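PDB 4CNL: putative pneumococcal surface protein from Streptococcus pneumoniae, which binds choline through its repeat domain and so probably attaches to the choline-bearing teichoic acids of the pneumococcal cell wall. Local coordinates for residues Met38-Glu42 with Tyr54-Gly59. Sequence-based numbering, arbitrary orientation.
Sequences MAQSE and YLKSDG. With CHT (choline ion), chain D.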
loop_
_atom_site.group_PDB
_atom_site.type_symbol
_atom_site.label_atom_id
_atom_site.label_comp_id
_atom_site.label_asym_id
_atom_site.label_seq_id
_atom_site.Cartn_x
_atom_site.Cartn_y
_atom_site.Cartn_z
ATOM N N MET A 38 9.415 -5.850 -27.575
ATOM C CA MET A 38 9.599 -5.348 -26.206
ATOM C C MET A 38 8.326 -4.706 -25.655
ATOM O O MET A 38 7.736 -3.834 -26.290
ATOM C CB MET A 38 10.739 -4.331 -26.175
ATOM C CG MET A 38 11.064 -3.830 -24.785
ATOM S SD MET A 38 12.241 -2.477 -24.771
ATOM C CE MET A 38 11.230 -1.121 -25.330
ATOM N N ALA A 39 7.903 -5.133 -24.467
ATOM C CA ALA A 39 6.772 -4.488 -23.799
ATOM C C ALA A 39 7.105 -3.046 -23.429
ATOM O O ALA A 39 8.228 -2.724 -23.031
ATOM C CB ALA A 39 6.359 -5.287 -22.562
ATOM N N GLN A 40 6.117 -2.166 -23.568
ATOM C CA GLN A 40 6.327 -0.761 -23.286
ATOM C C GLN A 40 5.019 -0.129 -22.823
ATOM O O GLN A 40 3.969 -0.339 -23.446
ATOM C CB GLN A 40 6.860 -0.040 -24.522
ATOM C CG GLN A 40 7.310 1.375 -24.258
ATOM C CD GLN A 40 7.935 2.009 -25.488
ATOM O OE1 GLN A 40 8.941 1.521 -26.005
ATOM N NE2 GLN A 40 7.338 3.097 -25.965
ATOM N N SER A 41 5.094 0.623 -21.728
ATOM C CA SER A 41 3.933 1.297 -21.152
ATOM C C SER A 41 2.745 0.362 -21.049
ATOM O O SER A 41 1.651 0.657 -21.529
ATOM C CB SER A 41 3.574 2.528 -21.974
ATOM O OG SER A 41 4.627 3.467 -21.913
ATOM N N GLU A 42 2.970 -0.795 -20.445
ATOM C CA GLU A 42 1.911 -1.774 -20.356
ATOM C C GLU A 42 2.170 -2.759 -19.240
ATOM O O GLU A 42 3.318 -2.942 -18.797
ATOM C CB GLU A 42 1.753 -2.515 -21.691
ATOM C CG GLU A 42 2.917 -3.423 -22.032
ATOM C CD GLU A 42 2.825 -3.970 -23.444
ATOM O OE1 GLU A 42 1.927 -4.794 -23.712
ATOM O OE2 GLU A 42 3.647 -3.567 -24.284
ATOM N N TYR A 54 4.769 -3.968 -14.429
ATOM C CA TYR A 54 4.512 -2.834 -15.308
ATOM C C TYR A 54 5.778 -2.410 -16.021
ATOM O O TYR A 54 6.755 -2.014 -15.383
ATOM C CB TYR A 54 3.941 -1.639 -14.547
ATOM C CG TYR A 54 3.536 -0.546 -15.505
ATOM C CD1 TYR A 54 2.403 -0.688 -16.297
ATOM C CD2 TYR A 54 4.309 0.591 -15.664
ATOM C CE1 TYR A 54 2.035 0.289 -17.200
ATOM C CE2 TYR A 54 3.948 1.580 -16.572
ATOM C CZ TYR A 54 2.809 1.421 -17.328
ATOM O OH TYR A 54 2.444 2.390 -18.228
ATOM N N LEU A 55 5.763 -2.495 -17.350
ATOM C CA LEU A 55 6.886 -1.987 -18.125
ATOM C C LEU A 55 6.670 -0.510 -18.446
ATOM O O LEU A 55 5.641 -0.123 -19.004
ATOM C CB LEU A 55 7.086 -2.808 -19.404
ATOM C CG LEU A 55 7.530 -4.263 -19.196
ATOM C CD1 LEU A 55 8.662 -4.386 -18.148
ATOM C CD2 LEU A 55 6.345 -5.179 -18.854
ATOM N N LYS A 56 7.654 0.304 -18.084
ATOM C CA LYS A 56 7.580 1.753 -18.259
ATOM C C LYS A 56 7.753 2.165 -19.720
ATOM O O LYS A 56 7.853 1.317 -20.611
ATOM C CB LYS A 56 8.631 2.429 -17.379
ATOM C CG LYS A 56 8.351 2.239 -15.890
ATOM C CD LYS A 56 9.407 2.890 -15.008
ATOM C CE LYS A 56 10.706 2.114 -15.019
ATOM N NZ LYS A 56 11.726 2.725 -14.120
ATOM N N SER A 57 7.785 3.472 -19.960
ATOM C CA SER A 57 7.847 3.999 -21.326
ATOM C C SER A 57 9.163 3.668 -22.018
ATOM O O SER A 57 9.232 3.630 -23.244
ATOM C CB SER A 57 7.634 5.513 -21.323
ATOM O OG SER A 57 8.718 6.164 -20.680
ATOM N N ASP A 58 10.211 3.437 -21.240
ATOM C CA ASP A 58 11.481 3.047 -21.831
ATOM C C ASP A 58 11.623 1.533 -21.892
ATOM O O ASP A 58 12.665 1.026 -22.291
ATOM C CB ASP A 58 12.663 3.657 -21.062
ATOM C CG ASP A 58 12.606 3.396 -19.565
ATOM O OD1 ASP A 58 11.998 2.393 -19.123
ATOM O OD2 ASP A 58 13.189 4.207 -18.813
ATOM N N GLY A 59 10.576 0.817 -21.487
ATOM C CA GLY A 59 10.596 -0.637 -21.503
ATOM C C GLY A 59 11.013 -1.278 -20.186
ATOM O O GLY A 59 10.762 -2.454 -19.962
HETATM C C4 CHT D . 15.191 1.376 -25.508
HETATM C C5 CHT D . 15.088 -0.141 -25.374
HETATM C C6 CHT D . 17.136 0.038 -24.196
HETATM C C7 CHT D . 16.228 -2.074 -24.690
HETATM C C8 CHT D . 17.127 -0.735 -26.412
HETATM O O6 CHT D . 14.107 1.981 -24.811
HETATM N N1 CHT D . 16.399 -0.726 -25.172
HETATM O O HOH W 1 10.101 -4.348 -21.618
HETATM O O HOH W 2 0.039 2.570 -19.153
#
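The ring of Y54 lies obliquely along the backbone of S41 and E42, its CD1 3.5 Å from E42 O and its hydroxyl beside S41 CA. CG of Y54 stands anti to the backbone N (chi1 -173°), which carries the ring across to the S41-E42 backbone; a water bound to OH also makes a weak bond to S41 O. Beside the ring, E42 pairs with L55 at the end of the 42-46/51-55 hairpin. L55 N donates to E42 O at 2.9 Å, nearly in line with the carbonyl, while E42 N meets L55 O in its carbonyl plane. S41, with positive phi, joins E42 opposite L55 as a G1 bulge. S41 N donates to K56 O at 3.1 Å from above the carbonyl plane, and G59 N of the type I turn reaches the same oxygen from the opposite face. L55 CG packs on A39 CB at 3.7 Å. The carboxylate of E42 folds back within its own segment, where OE2 uses its anti lone pair to take Q40 N and also forms a salt bridge with K33. M38 is extended as far as SD, 3.7 Å from choline C5, and the bend at chi3 (75°) turns CE toward G59 CA; choline O6 donates to D58 O at 3.1 Å. Bulge and turn, with the G59 contacts to M38 and A39, are consistent with setting side by side two parts of one choline site, which W5, W12 and Y30 complete: a thioether offering apolar contact and a main-chain carbonyl receiving the ligand's hydroxyl.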